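ORF10 (PDB 6RIW) forms the ketosynthase–chain length factor part of a polyunsaturated fatty acid synthase and probably catalyses carbon–carbon condensation during acyl chain elongation. Local coordinates at residues L145-H150 / A920-A925; N596-I601 / I623-V628. One frame throughout, in Å; residues are numbered along the deposited sequence.

Both contacts join helices and lie on the same side of the chain's centre, with centres about 13 Å apart, away from the magnesium site. Contact 2 is buried and adds a lysine–threonine hydrogen bond to its apolar packing; contact 1, farther from the chain centre and only partly buried, has no hydrogen bond across its segments and rests on aliphatic contacts. They share no segment but are continuous: Leu145 CD1 lies 3.6 Å from Ile601 CD1, and Ala920, Ile921 and Ser924 pack on residues 623-628. Helix 614-628 thus serves both, meeting helix 597-608 in contact 2 and the end of helix 917-922 beside contact 1. Contact 2 is nested within the loop that contact 1 closes.

Contact 1. Residues L145-H150 / A920-A925; sequences LKAVLH and AIVNSA
Val148 turns one methyl onto the last turn of helix 917-922: its CG2 lies 3.6 Å from Val922 CA and 3.9 Å from Ile921 O, so that this branch meets backbone as well as side chain. With CG1 anti to its own backbone N (chi1 170°), CG2 lies beside that N and carries the contact. The same methyl reaches Val922 CG1 at 4.2 Å. Flanking it, Ala147 CB touches Val922 CG1 at 4.1 Å. Leu145 CD2 meets Ile921 CG2 at 4.0 Å, the two side chains crossing at about a right angle. The interface is made by small aliphatic groups and, under Val148 CG2, by the backbone of Ile921 and Val922, where both helices come to their C-terminal ends; Val148 and Val922 have the nearest pair of CA atoms, 5.8 Å apart.

The Ile921 carbonyl that Val148 CG2 approaches also accepts a hydrogen bond from Ser924 N, a bond that spans Asn923, the first residue to leave helical geometry. One turn back along helix 129-148, Ala144 also receives Ile921 and Val922. Leu929 and Lys933 of helix 929-934 pack against Val148, while Phe153 and Leu620 pack against Leu145. The contact thus joins a long helix of the N-terminal ketosynthase region to helix 917-922, some 770 residues later in the chain. No hydrogen bond or charge pair crosses it. The attachment rests on dispersion forces and on withdrawal of methyl surface from water, most complete at Leu145 and Ile921, whereas Ala147 remains at the exposed margin.

Contact 2. Residues N596-I601 / I623-V628; sequences NLTTQI and IAKDGV
Lys625 and Thr598 are brought together by matching first torsions: Lys625 CG (chi1 -77°) and Thr598 OG1 (chi1 -69°) each stand anti to their own carbonyl carbon. Beyond CG the lysine chain is extended, and NZ donates a hydrogen bond of 2.7 Å to Thr598 OG1. That hydroxyl also bonds Val595 O, and the ammonium forms a salt bridge with Asp56, so both polar ends have second partners. Beside them, Leu597 CB lies 4.1 Å from Lys625 CG, packing against the aliphatic stem of the lysine. Leu597 CD1 touches both Ala624 CB and Val628 CG2, at 4.0 Å each, and Ile601 CD1 approaches the same Ala624 CB at a looser 4.5 Å. The segments 597-601 and 623-628 are inclined at 136° between their N-to-C directions, their axes 10.5 Å apart. His138 and Val141 of helix 129-148 cover Leu597 and Val628 respectively. Both helices belong to the second ketosynthase-like region, consistent with the chain length factor, whereas Asp56 comes from the first. The buried lysine therefore probably owes its charge balance to that carboxylate, and the salt bridge links this helix pair to the first ketosynthase region.

Contact 1. Residues L145-H150 / A920-A925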
# COMPACT_ATOMS: atom_id res chain seq x y z
N LEU A 145 -12.81 -12.82 30.26
CA LEU A 145 -14.00 -13.64 30.43
C LEU A 145 -13.83 -14.71 31.50
O LEU A 145 -14.81 -15.06 32.18
CB LEU A 145 -14.40 -14.27 29.08
CG LEU A 145 -14.99 -13.26 28.08
CD1 LEU A 145 -15.23 -13.84 26.68
CD2 LEU A 145 -16.26 -12.60 28.61
N LYS A 146 -12.62 -15.25 31.68
CA LYS A 146 -12.36 -16.10 32.85
C LYS A 146 -12.66 -15.35 34.14
O LYS A 146 -13.28 -15.91 35.07
CB LYS A 146 -10.90 -16.57 32.86
CG LYS A 146 -10.53 -17.63 31.81
CD LYS A 146 -9.08 -18.02 32.03
CE LYS A 146 -8.77 -19.41 31.47
NZ LYS A 146 -8.90 -19.46 29.97
N ALA A 147 -12.23 -14.09 34.23
CA ALA A 147 -12.45 -13.32 35.46
C ALA A 147 -13.92 -13.02 35.68
O ALA A 147 -14.37 -12.93 36.83
CB ALA A 147 -11.64 -12.01 35.41
N VAL A 148 -14.69 -12.87 34.60
CA VAL A 148 -16.10 -12.51 34.72
C VAL A 148 -16.98 -13.74 34.95
O VAL A 148 -17.86 -13.74 35.81
CB VAL A 148 -16.54 -11.72 33.47
CG1 VAL A 148 -18.04 -11.55 33.45
CG2 VAL A 148 -15.87 -10.35 33.45
N LEU A 149 -16.74 -14.81 34.18
CA LEU A 149 -17.69 -15.92 34.05
C LEU A 149 -17.30 -17.15 34.85
O LEU A 149 -18.14 -17.71 35.57
CB LEU A 149 -17.82 -16.31 32.57
CG LEU A 149 -18.30 -15.21 31.62
CD1 LEU A 149 -18.21 -15.67 30.16
CD2 LEU A 149 -19.72 -14.80 31.97
N HIS A 150 -16.06 -17.58 34.76
CA HIS A 150 -15.66 -18.89 35.22
C HIS A 150 -14.17 -19.05 34.98
O HIS A 150 -13.70 -18.78 33.86
CB HIS A 150 -16.46 -19.97 34.47
CG HIS A 150 -16.43 -21.31 35.13
ND1 HIS A 150 -15.27 -22.03 35.32
CD2 HIS A 150 -17.43 -22.09 35.63
CE1 HIS A 150 -15.54 -23.17 35.91
NE2 HIS A 150 -16.85 -23.23 36.11
N ALA A 920 -12.78 -2.94 29.95
CA ALA A 920 -14.08 -2.80 29.30
C ALA A 920 -14.94 -4.04 29.48
O ALA A 920 -16.16 -3.95 29.52
CB ALA A 920 -13.91 -2.50 27.81
N ILE A 921 -14.32 -5.21 29.57
CA ILE A 921 -15.07 -6.45 29.79
C ILE A 921 -15.30 -6.70 31.28
O ILE A 921 -16.44 -6.88 31.71
CB ILE A 921 -14.32 -7.61 29.10
CG1 ILE A 921 -14.28 -7.37 27.59
CG2 ILE A 921 -14.95 -8.96 29.43
CD1 ILE A 921 -13.25 -8.23 26.83
N VAL A 922 -14.23 -6.67 32.09
CA VAL A 922 -14.35 -7.07 33.50
C VAL A 922 -15.19 -6.07 34.29
O VAL A 922 -15.85 -6.46 35.26
CB VAL A 922 -12.97 -7.25 34.18
CG1 VAL A 922 -12.14 -8.36 33.51
CG2 VAL A 922 -12.22 -5.95 34.25
N ASN A 923 -15.21 -4.80 33.90
CA ASN A 923 -16.02 -3.82 34.62
C ASN A 923 -17.28 -3.46 33.88
O ASN A 923 -17.86 -2.41 34.13
CB ASN A 923 -15.21 -2.55 34.91
CG ASN A 923 -14.00 -2.81 35.78
OD1 ASN A 923 -14.00 -3.71 36.63
ND2 ASN A 923 -12.95 -2.04 35.56
N SER A 924 -17.73 -4.33 32.97
CA SER A 924 -18.92 -4.01 32.18
C SER A 924 -20.10 -3.74 33.10
O SER A 924 -20.28 -4.42 34.12
CB SER A 924 -19.27 -5.17 31.24
OG SER A 924 -20.59 -5.03 30.78
N ALA A 925 -20.89 -2.73 32.74
CA ALA A 925 -22.08 -2.34 33.48
C ALA A 925 -23.35 -3.01 32.95
O ALA A 925 -24.46 -2.59 33.30
CB ALA A 925 -22.24 -0.82 33.46

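Contact 2. Residues N596-I601 / I623-V628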
# COMPACT_ATOMS: atom_id res chain seq x y z
N ASN A 596 -14.75 -11.29 14.61
CA ASN A 596 -14.70 -12.76 14.63
C ASN A 596 -15.19 -13.33 15.96
O ASN A 596 -15.51 -14.53 16.03
CB ASN A 596 -13.27 -13.21 14.34
CG ASN A 596 -13.21 -14.50 13.56
OD1 ASN A 596 -12.49 -14.58 12.56
ND2 ASN A 596 -13.90 -15.54 14.04
N LEU A 597 -15.30 -12.50 17.00
CA LEU A 597 -15.79 -13.02 18.27
C LEU A 597 -17.23 -13.54 18.16
O LEU A 597 -17.65 -14.30 19.03
CB LEU A 597 -15.69 -11.95 19.36
CG LEU A 597 -14.24 -11.62 19.76
CD1 LEU A 597 -14.20 -10.40 20.70
CD2 LEU A 597 -13.62 -12.80 20.43
N THR A 598 -17.97 -13.14 17.12
CA THR A 598 -19.29 -13.73 16.81
C THR A 598 -19.27 -15.26 16.88
O THR A 598 -20.06 -15.88 17.60
CB THR A 598 -19.74 -13.29 15.41
OG1 THR A 598 -20.04 -11.89 15.43
CG2 THR A 598 -20.99 -14.06 14.97
N THR A 599 -18.39 -15.88 16.11
CA THR A 599 -18.37 -17.34 16.12
C THR A 599 -17.44 -17.87 17.19
O THR A 599 -17.66 -18.99 17.67
CB THR A 599 -17.96 -17.89 14.75
OG1 THR A 599 -16.77 -17.23 14.29
CG2 THR A 599 -19.09 -17.67 13.74
N GLN A 600 -16.43 -17.11 17.59
CA GLN A 600 -15.57 -17.58 18.67
C GLN A 600 -16.35 -17.76 19.97
O GLN A 600 -16.17 -18.77 20.67
CB GLN A 600 -14.40 -16.63 18.90
CG GLN A 600 -13.38 -16.71 17.80
CD GLN A 600 -12.36 -15.63 17.96
OE1 GLN A 600 -12.50 -14.56 17.36
NE2 GLN A 600 -11.34 -15.88 18.80
N ILE A 601 -17.21 -16.79 20.31
CA ILE A 601 -17.96 -16.90 21.57
C ILE A 601 -19.06 -17.95 21.43
O ILE A 601 -19.29 -18.74 22.35
CB ILE A 601 -18.55 -15.53 21.97
CG1 ILE A 601 -17.44 -14.50 22.21
CG2 ILE A 601 -19.41 -15.69 23.22
CD1 ILE A 601 -16.71 -14.68 23.49
N ILE A 623 -20.39 -7.40 24.59
CA ILE A 623 -19.49 -6.88 25.61
C ILE A 623 -18.04 -7.15 25.24
O ILE A 623 -17.18 -6.27 25.33
CB ILE A 623 -19.82 -7.49 26.99
CG1 ILE A 623 -21.21 -7.05 27.47
CG2 ILE A 623 -18.76 -7.09 28.03
CD1 ILE A 623 -21.67 -7.91 28.64
N ALA A 624 -17.75 -8.39 24.83
CA ALA A 624 -16.39 -8.75 24.40
C ALA A 624 -15.97 -7.95 23.17
O ALA A 624 -14.84 -7.45 23.11
CB ALA A 624 -16.31 -10.25 24.12
N LYS A 625 -16.86 -7.84 22.17
CA LYS A 625 -16.54 -7.10 20.95
C LYS A 625 -16.17 -5.66 21.25
O LYS A 625 -15.19 -5.12 20.72
CB LYS A 625 -17.74 -7.14 20.00
CG LYS A 625 -17.92 -8.47 19.25
CD LYS A 625 -19.12 -8.33 18.33
CE LYS A 625 -19.20 -9.48 17.32
NZ LYS A 625 -20.53 -9.47 16.64
N ASP A 626 -16.98 -4.99 22.09
CA ASP A 626 -16.74 -3.58 22.38
C ASP A 626 -15.43 -3.38 23.13
O ASP A 626 -14.84 -2.29 23.04
CB ASP A 626 -17.90 -3.01 23.18
CG ASP A 626 -19.15 -2.81 22.34
OD1 ASP A 626 -19.07 -2.96 21.09
OD2 ASP A 626 -20.22 -2.53 22.92
N GLY A 627 -14.94 -4.41 23.82
CA GLY A 627 -13.63 -4.32 24.43
C GLY A 627 -12.51 -4.24 23.41
O GLY A 627 -11.50 -3.58 23.65
N VAL A 628 -12.68 -4.90 22.27
CA VAL A 628 -11.59 -5.01 21.29
C VAL A 628 -11.54 -3.81 20.36
O VAL A 628 -10.46 -3.26 20.08
CB VAL A 628 -11.73 -6.32 20.50
CG1 VAL A 628 -10.68 -6.37 19.38
CG2 VAL A 628 -11.57 -7.50 21.44